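Local structure of 2,4-dihydroxyhept-2-ene-1,7-dioic acid aldolase (Kordia algicida OT-1, 6BDE) at residues A[64-78]-A[139-153]. The protein binds heme b and, as a member of the H-NOX family, probably serves as a sensor of nitric oxide or related diatomic gases. The protein carries 1 engineered substitution. Numbering follows the deposited sequence.
Engineered in segment 64-78: G71 (natural residue Ala). With HEM (protoporphyrin IX containing Fe), chain B.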
loop_
_atom_site.group_PDB
_atom_site.type_symbol
_atom_site.label_atom_id
_atom_site.label_comp_id
_atom_site.label_asym_id
_atom_site.label_seq_id
_atom_site.Cartn_x
_atom_site.Cartn_y
_atom_site.Cartn_z
ATOM N N ASP A 64 -0.755 0.600 -11.556
ATOM C CA ASP A 64 0.495 0.382 -10.835
ATOM C C ASP A 64 1.019 1.682 -10.233
ATOM O O ASP A 64 1.277 1.770 -9.028
ATOM C CB ASP A 64 1.541 -0.220 -11.778
ATOM C CG ASP A 64 1.422 -1.723 -11.905
ATOM O OD1 ASP A 64 0.533 -2.310 -11.257
ATOM O OD2 ASP A 64 2.223 -2.315 -12.658
ATOM N N ASP A 65 1.173 2.710 -11.072
ATOM C CA ASP A 65 1.756 3.967 -10.616
ATOM C C ASP A 65 0.822 4.702 -9.662
ATOM O O ASP A 65 1.281 5.365 -8.724
ATOM C CB ASP A 65 2.095 4.847 -11.817
ATOM C CG ASP A 65 3.360 4.405 -12.523
ATOM O OD1 ASP A 65 3.913 3.347 -12.153
ATOM O OD2 ASP A 65 3.796 5.111 -13.453
ATOM N N LEU A 66 -0.489 4.613 -9.892
ATOM C CA LEU A 66 -1.439 5.243 -8.982
ATOM C C LEU A 66 -1.371 4.614 -7.597
ATOM O O LEU A 66 -1.371 5.322 -6.583
ATOM C CB LEU A 66 -2.856 5.145 -9.547
ATOM C CG LEU A 66 -3.157 5.954 -10.810
ATOM C CD1 LEU A 66 -4.487 5.530 -11.418
ATOM C CD2 LEU A 66 -3.155 7.444 -10.502
ATOM N N LEU A 67 -1.305 3.280 -7.534
ATOM C CA LEU A 67 -1.221 2.602 -6.246
ATOM C C LEU A 67 0.137 2.809 -5.588
ATOM O O LEU A 67 0.221 2.862 -4.355
ATOM C CB LEU A 67 -1.508 1.110 -6.418
ATOM C CG LEU A 67 -2.979 0.728 -6.592
ATOM C CD1 LEU A 67 -3.126 -0.773 -6.788
ATOM C CD2 LEU A 67 -3.801 1.202 -5.404
ATOM N N LEU A 68 1.204 2.923 -6.381
ATOM C CA LEU A 68 2.516 3.227 -5.816
ATOM C C LEU A 68 2.502 4.588 -5.132
ATOM O O LEU A 68 2.937 4.723 -3.983
ATOM C CB LEU A 68 3.585 3.176 -6.910
ATOM C CG LEU A 68 5.056 3.110 -6.482
ATOM C CD1 LEU A 68 5.887 2.427 -7.556
ATOM C CD2 LEU A 68 5.630 4.488 -6.165
ATOM N N THR A 69 2.003 5.610 -5.832
ATOM C CA THR A 69 1.921 6.945 -5.247
ATOM C C THR A 69 1.032 6.950 -4.010
ATOM O O THR A 69 1.354 7.598 -3.007
ATOM C CB THR A 69 1.402 7.939 -6.287
ATOM O OG1 THR A 69 2.321 8.004 -7.387
ATOM C CG2 THR A 69 1.254 9.326 -5.680
ATOM N N TYR A 70 -0.087 6.223 -4.057
ATOM C CA TYR A 70 -0.967 6.157 -2.895
ATOM C C TYR A 70 -0.300 5.427 -1.736
ATOM O O TYR A 70 -0.414 5.854 -0.580
ATOM C CB TYR A 70 -2.286 5.480 -3.268
ATOM C CG TYR A 70 -3.272 5.411 -2.125
ATOM C CD1 TYR A 70 -3.424 6.479 -1.251
ATOM C CD2 TYR A 70 -4.049 4.280 -1.918
ATOM C CE1 TYR A 70 -4.319 6.424 -0.202
ATOM C CE2 TYR A 70 -4.949 4.215 -0.872
ATOM C CZ TYR A 70 -5.080 5.290 -0.018
ATOM O OH TYR A 70 -5.974 5.233 1.027
ATOM N N GLY A 71 0.396 4.325 -2.022
ATOM C CA GLY A 71 1.083 3.601 -0.963
ATOM C C GLY A 71 2.136 4.444 -0.269
ATOM O O GLY A 71 2.305 4.363 0.951
ATOM N N GLU A 72 2.856 5.266 -1.033
ATOM C CA GLU A 72 3.816 6.179 -0.422
ATOM C C GLU A 72 3.110 7.226 0.429
ATOM O O GLU A 72 3.595 7.587 1.507
ATOM C CB GLU A 72 4.670 6.843 -1.502
ATOM C CG GLU A 72 5.541 5.872 -2.280
ATOM C CD GLU A 72 6.616 6.565 -3.092
ATOM O OE1 GLU A 72 6.474 7.775 -3.367
ATOM O OE2 GLU A 72 7.609 5.897 -3.453
ATOM N N HIS A 73 1.957 7.716 -0.035
ATOM C CA HIS A 73 1.211 8.701 0.742
ATOM C C HIS A 73 0.633 8.085 2.009
ATOM O O HIS A 73 0.567 8.747 3.052
ATOM C CB HIS A 73 0.095 9.309 -0.109
ATOM C CG HIS A 73 -0.919 10.074 0.685
ATOM N ND1 HIS A 73 -0.649 11.301 1.252
ATOM C CD2 HIS A 73 -2.200 9.782 1.012
ATOM C CE1 HIS A 73 -1.721 11.734 1.891
ATOM N NE2 HIS A 73 -2.677 10.831 1.761
ATOM N N PHE A 74 0.210 6.820 1.942
ATOM C CA PHE A 74 -0.402 6.188 3.105
ATOM C C PHE A 74 0.592 5.954 4.234
ATOM O O PHE A 74 0.175 5.816 5.388
ATOM C CB PHE A 74 -1.061 4.865 2.713
ATOM C CG PHE A 74 -2.023 4.343 3.742
ATOM C CD1 PHE A 74 -3.271 4.925 3.900
ATOM C CD2 PHE A 74 -1.677 3.282 4.560
ATOM C CE1 PHE A 74 -4.157 4.452 4.851
ATOM C CE2 PHE A 74 -2.559 2.803 5.513
ATOM C CZ PHE A 74 -3.800 3.390 5.658
ATOM N N PHE A 75 1.892 5.903 3.932
ATOM C CA PHE A 75 2.881 5.771 4.997
ATOM C C PHE A 75 2.857 6.983 5.918
ATOM O O PHE A 75 3.047 6.853 7.132
ATOM C CB PHE A 75 4.275 5.572 4.406
ATOM C CG PHE A 75 5.312 5.176 5.421
ATOM C CD1 PHE A 75 5.573 3.840 5.679
ATOM C CD2 PHE A 75 6.023 6.139 6.119
ATOM C CE1 PHE A 75 6.525 3.473 6.613
ATOM C CE2 PHE A 75 6.975 5.778 7.054
ATOM C CZ PHE A 75 7.226 4.443 7.301
ATOM N N SER A 76 2.624 8.173 5.357
ATOM C CA SER A 76 2.501 9.367 6.185
ATOM C C SER A 76 1.269 9.301 7.077
ATOM O O SER A 76 1.285 9.832 8.193
ATOM C CB SER A 76 2.459 10.617 5.306
ATOM O OG SER A 76 1.241 10.694 4.588
ATOM N N VAL A 77 0.195 8.661 6.606
ATOM C CA VAL A 77 -0.962 8.425 7.464
ATOM C C VAL A 77 -0.582 7.505 8.616
ATOM O O VAL A 77 -1.041 7.679 9.751
ATOM C CB VAL A 77 -2.131 7.850 6.643
ATOM C CG1 VAL A 77 -3.369 7.694 7.514
ATOM C CG2 VAL A 77 -2.422 8.733 5.439
ATOM N N ILE A 78 0.266 6.513 8.340
ATOM C CA ILE A 78 0.762 5.636 9.395
ATOM C C ILE A 78 1.670 6.405 10.346
ATOM O O ILE A 78 1.618 6.216 11.568
ATOM C CB ILE A 78 1.486 4.429 8.774
ATOM C CG1 ILE A 78 0.477 3.478 8.126
ATOM C CG2 ILE A 78 2.333 3.725 9.819
ATOM C CD1 ILE A 78 1.069 2.609 7.041
ATOM N N MET A 139 -2.811 -5.644 -4.824
ATOM C CA MET A 139 -2.319 -4.309 -4.486
ATOM C C MET A 139 -0.830 -4.322 -4.166
ATOM O O MET A 139 -0.380 -3.688 -3.208
ATOM C CB MET A 139 -3.122 -3.730 -3.326
ATOM C CG MET A 139 -4.584 -3.486 -3.670
ATOM S SD MET A 139 -5.551 -2.834 -2.297
ATOM C CE MET A 139 -4.701 -1.288 -1.985
ATOM N N HIS A 140 -0.045 -5.036 -4.979
ATOM C CA HIS A 140 1.384 -5.170 -4.714
ATOM C C HIS A 140 2.096 -3.823 -4.756
ATOM O O HIS A 140 3.033 -3.583 -3.984
ATOM C CB HIS A 140 2.009 -6.141 -5.719
ATOM C CG HIS A 140 1.451 -6.023 -7.104
ATOM N ND1 HIS A 140 1.881 -5.070 -8.001
ATOM C CD2 HIS A 140 0.500 -6.742 -7.746
ATOM C CE1 HIS A 140 1.218 -5.204 -9.136
ATOM N NE2 HIS A 140 0.375 -6.212 -9.008
ATOM N N HIS A 141 1.675 -2.929 -5.654
ATOM C CA HIS A 141 2.320 -1.626 -5.745
ATOM C C HIS A 141 1.913 -0.689 -4.616
ATOM O O HIS A 141 2.665 0.239 -4.297
ATOM C CB HIS A 141 2.026 -0.983 -7.102
ATOM C CG HIS A 141 3.050 -1.304 -8.144
ATOM N ND1 HIS A 141 3.379 -2.597 -8.490
ATOM C CD2 HIS A 141 3.834 -0.501 -8.903
ATOM C CE1 HIS A 141 4.315 -2.577 -9.422
ATOM N NE2 HIS A 141 4.608 -1.318 -9.691
ATOM N N PHE A 142 0.744 -0.906 -4.009
ATOM C CA PHE A 142 0.427 -0.212 -2.765
ATOM C C PHE A 142 1.412 -0.600 -1.671
ATOM O O PHE A 142 1.912 0.262 -0.939
ATOM C CB PHE A 142 -1.010 -0.523 -2.340
ATOM C CG PHE A 142 -1.437 0.175 -1.079
ATOM C CD1 PHE A 142 -1.760 1.522 -1.089
ATOM C CD2 PHE A 142 -1.526 -0.520 0.117
ATOM C CE1 PHE A 142 -2.155 2.165 0.072
ATOM C CE2 PHE A 142 -1.923 0.116 1.280
ATOM C CZ PHE A 142 -2.237 1.461 1.258
ATOM N N GLY A 143 1.712 -1.896 -1.555
ATOM C CA GLY A 143 2.728 -2.329 -0.615
ATOM C C GLY A 143 4.122 -1.875 -0.998
ATOM O O GLY A 143 4.942 -1.585 -0.124
ATOM N N LEU A 144 4.411 -1.806 -2.302
ATOM C CA LEU A 144 5.714 -1.320 -2.745
ATOM C C LEU A 144 5.929 0.127 -2.323
ATOM O O LEU A 144 7.027 0.497 -1.891
ATOM C CB LEU A 144 5.841 -1.465 -4.263
ATOM C CG LEU A 144 7.086 -0.860 -4.918
ATOM C CD1 LEU A 144 8.358 -1.454 -4.334
ATOM C CD2 LEU A 144 7.048 -1.057 -6.425
ATOM N N GLY A 145 4.891 0.958 -2.437
ATOM C CA GLY A 145 5.014 2.338 -1.997
ATOM C C GLY A 145 5.230 2.452 -0.500
ATOM O O GLY A 145 5.979 3.317 -0.037
ATOM N N LEU A 146 4.579 1.583 0.275
ATOM C CA LEU A 146 4.815 1.561 1.715
ATOM C C LEU A 146 6.227 1.082 2.031
ATOM O O LEU A 146 6.855 1.568 2.979
ATOM C CB LEU A 146 3.777 0.673 2.403
ATOM C CG LEU A 146 2.349 1.222 2.472
ATOM C CD1 LEU A 146 1.359 0.113 2.786
ATOM C CD2 LEU A 146 2.252 2.331 3.504
ATOM N N MET A 147 6.740 0.128 1.248
ATOM C CA MET A 147 8.111 -0.331 1.444
ATOM C C MET A 147 9.114 0.765 1.104
ATOM O O MET A 147 10.119 0.931 1.805
ATOM C CB MET A 147 8.378 -1.574 0.598
ATOM C CG MET A 147 7.651 -2.831 1.050
ATOM S SD MET A 147 8.081 -4.222 -0.012
ATOM C CE MET A 147 7.041 -5.519 0.651
ATOM N N ASN A 148 8.862 1.512 0.025
ATOM C CA ASN A 148 9.743 2.617 -0.345
ATOM C C ASN A 148 9.891 3.609 0.801
ATOM O O ASN A 148 11.004 4.029 1.139
ATOM C CB ASN A 148 9.204 3.328 -1.589
ATOM C CG ASN A 148 9.427 2.537 -2.862
ATOM O OD1 ASN A 148 10.156 1.545 -2.875
ATOM N ND2 ASN A 148 8.799 2.978 -3.947
ATOM N N LYS A 149 8.770 3.992 1.415
ATOM C CA LYS A 149 8.799 4.965 2.498
ATOM C C LYS A 149 9.282 4.368 3.812
ATOM O O LYS A 149 9.720 5.119 4.691
ATOM C CB LYS A 149 7.413 5.583 2.683
ATOM C CG LYS A 149 7.012 6.523 1.559
ATOM C CD LYS A 149 7.958 7.711 1.483
ATOM C CE LYS A 149 7.616 8.619 0.316
ATOM N NZ LYS A 149 8.468 9.840 0.298
ATOM N N THR A 150 9.208 3.045 3.969
ATOM C CA THR A 150 9.803 2.406 5.138
ATOM C C THR A 150 11.313 2.600 5.144
ATOM O O THR A 150 11.907 2.940 6.174
ATOM C CB THR A 150 9.452 0.917 5.161
ATOM O OG1 THR A 150 8.034 0.761 5.293
ATOM C CG2 THR A 150 10.146 0.220 6.325
ATOM N N PHE A 151 11.951 2.399 3.989
ATOM C CA PHE A 151 13.389 2.626 3.890
ATOM C C PHE A 151 13.724 4.106 4.024
ATOM O O PHE A 151 14.728 4.465 4.649
ATOM C CB PHE A 151 13.916 2.067 2.570
ATOM C CG PHE A 151 14.102 0.579 2.583
ATOM C CD1 PHE A 151 15.284 0.022 3.040
ATOM C CD2 PHE A 151 13.092 -0.265 2.151
ATOM C CE1 PHE A 151 15.459 -1.346 3.064
ATOM C CE2 PHE A 151 13.261 -1.635 2.172
ATOM C CZ PHE A 151 14.446 -2.176 2.630
ATOM N N GLU A 152 12.890 4.977 3.449
ATOM C CA GLU A 152 13.118 6.412 3.573
ATOM C C GLU A 152 12.983 6.869 5.020
ATOM O O GLU A 152 13.701 7.773 5.465
ATOM C CB GLU A 152 12.144 7.179 2.678
ATOM C CG GLU A 152 12.302 8.692 2.752
ATOM C CD GLU A 152 11.746 9.402 1.535
ATOM O OE1 GLU A 152 11.670 10.649 1.560
ATOM O OE2 GLU A 152 11.380 8.715 0.558
ATOM N N HIS A 153 12.064 6.254 5.771
ATOM C CA HIS A 153 11.877 6.623 7.170
ATOM C C HIS A 153 13.140 6.361 7.984
ATOM O O HIS A 153 13.468 7.127 8.898
ATOM C CB HIS A 153 10.690 5.861 7.760
ATOM C CG HIS A 153 10.465 6.129 9.215
ATOM N ND1 HIS A 153 10.704 5.186 10.192
ATOM C CD2 HIS A 153 10.024 7.235 9.860
ATOM C CE1 HIS A 153 10.422 5.701 11.375
ATOM N NE2 HIS A 153 10.006 6.942 11.202
HETATM C CHA HEM B . -4.086 -3.026 3.767
HETATM C CHB HEM B . -2.772 -0.649 8.469
HETATM C CHC HEM B . 2.573 -1.485 7.418
HETATM C CHD HEM B . 1.270 -3.647 2.585
HETATM C C1A HEM B . -3.782 -2.258 5.257
HETATM C C2A HEM B . -4.980 -1.640 5.689
HETATM C C3A HEM B . -4.650 -1.060 6.846
HETATM C C4A HEM B . -3.285 -1.364 7.018
HETATM C CMA HEM B . -5.554 -0.253 7.776
HETATM C CAA HEM B . -6.348 -1.659 5.008
HETATM C CBA HEM B . -7.109 -2.889 5.513
HETATM C CGA HEM B . -8.541 -2.913 4.987
HETATM O O1A HEM B . -9.367 -3.742 5.455
HETATM O O2A HEM B . -8.902 -2.107 4.090
HETATM C C1B HEM B . -1.122 -0.732 8.375
HETATM C C2B HEM B . -0.279 0.091 9.368
HETATM C C3B HEM B . 1.084 -0.172 9.040
HETATM C C4B HEM B . 1.020 -1.130 7.886
HETATM C CMB HEM B . -0.806 0.993 10.484
HETATM C CAB HEM B . 2.342 0.370 9.711
HETATM C CBB HEM B . 2.545 0.192 11.000
HETATM C C1C HEM B . 2.329 -2.151 5.859
HETATM C C2C HEM B . 3.541 -2.175 5.134
HETATM C C3C HEM B . 3.212 -2.708 3.945
HETATM C C4C HEM B . 1.833 -2.973 4.040
HETATM C CMC HEM B . 4.917 -1.703 5.598
HETATM C CAC HEM B . 4.131 -2.982 2.759
HETATM C CBC HEM B . 4.539 -4.209 2.522
HETATM C C1D HEM B . -0.391 -3.508 2.748
HETATM C C2D HEM B . -1.040 -3.744 1.405
HETATM C C3D HEM B . -2.433 -3.597 1.646
HETATM C C4D HEM B . -2.578 -3.267 3.148
HETATM C CMD HEM B . -0.363 -4.085 0.080
HETATM C CAD HEM B . -3.555 -3.741 0.618
HETATM C CBD HEM B . -4.479 -4.902 0.971
HETATM C CGD HEM B . -4.056 -6.133 0.177
HETATM O O1D HEM B . -2.949 -6.136 -0.424
HETATM O O2D HEM B . -4.812 -7.138 0.132
HETATM N NA HEM B . -2.617 -2.075 6.010
HETATM N NB HEM B . -0.304 -1.501 7.319
HETATM N NC HEM B . 1.166 -2.585 5.212
HETATM N ND HEM B . -1.242 -3.122 3.907
HETATM FE FE HEM B . -0.739 -2.808 5.840
#
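D64 lays its carboxylate almost flat over one face of the H141 imidazole, the two planes 8° apart, while L144 CD2 covers the opposite face. H140 and H141 share a hydrogen bond between their ND1 atoms (2.9 Å) that fixes how the stacked ring is turned. From L67 on, the backbones themselves meet: F142 CA-H points at L67 O and L68 CA-H at H141 O (3.4 Å). Y70 CD2 lies 3.5 Å from F142 CE1, the rings meeting obliquely. At G71, an engineered replacement of alanine, CA-H points at F142 O. Here the helices cross at -43°, with G71 CA only 4.3 Å from G145 CA; a CB on G145 would run into L68 O and E72 N. E72 runs over G145 and takes a hydrogen bond from N148 ND2 on the anti lone pair of OE2 (3.2 Å). F74 touches F142 CZ, completing an aromatic cluster with Y70, and F142 CD2 meets the porphyrin edge-on, 3.5 Å from HEM C2D. With CG anti to the backbone N (chi1 -169°), F75 drops as a knob among L146, K149, T150 and H153; K149 CB lies over its face, 3.5 Å from F75 CG, and T150 OG1 approaches CE1. Replacing F75 by an alanine would probably open a gap between K149, T150 and H153 and deprive K149 CB of its CH-pi partner. L146 CD2 fits between G71, F74, F75 and I78, whereas L146 CD1 lies 3.4 Å from HEM C4C. This close crossing joins the helical part of the H-NOX fold to helix 140-153, which packs against the antiparallel sheet, and builds one wall of the heme pocket.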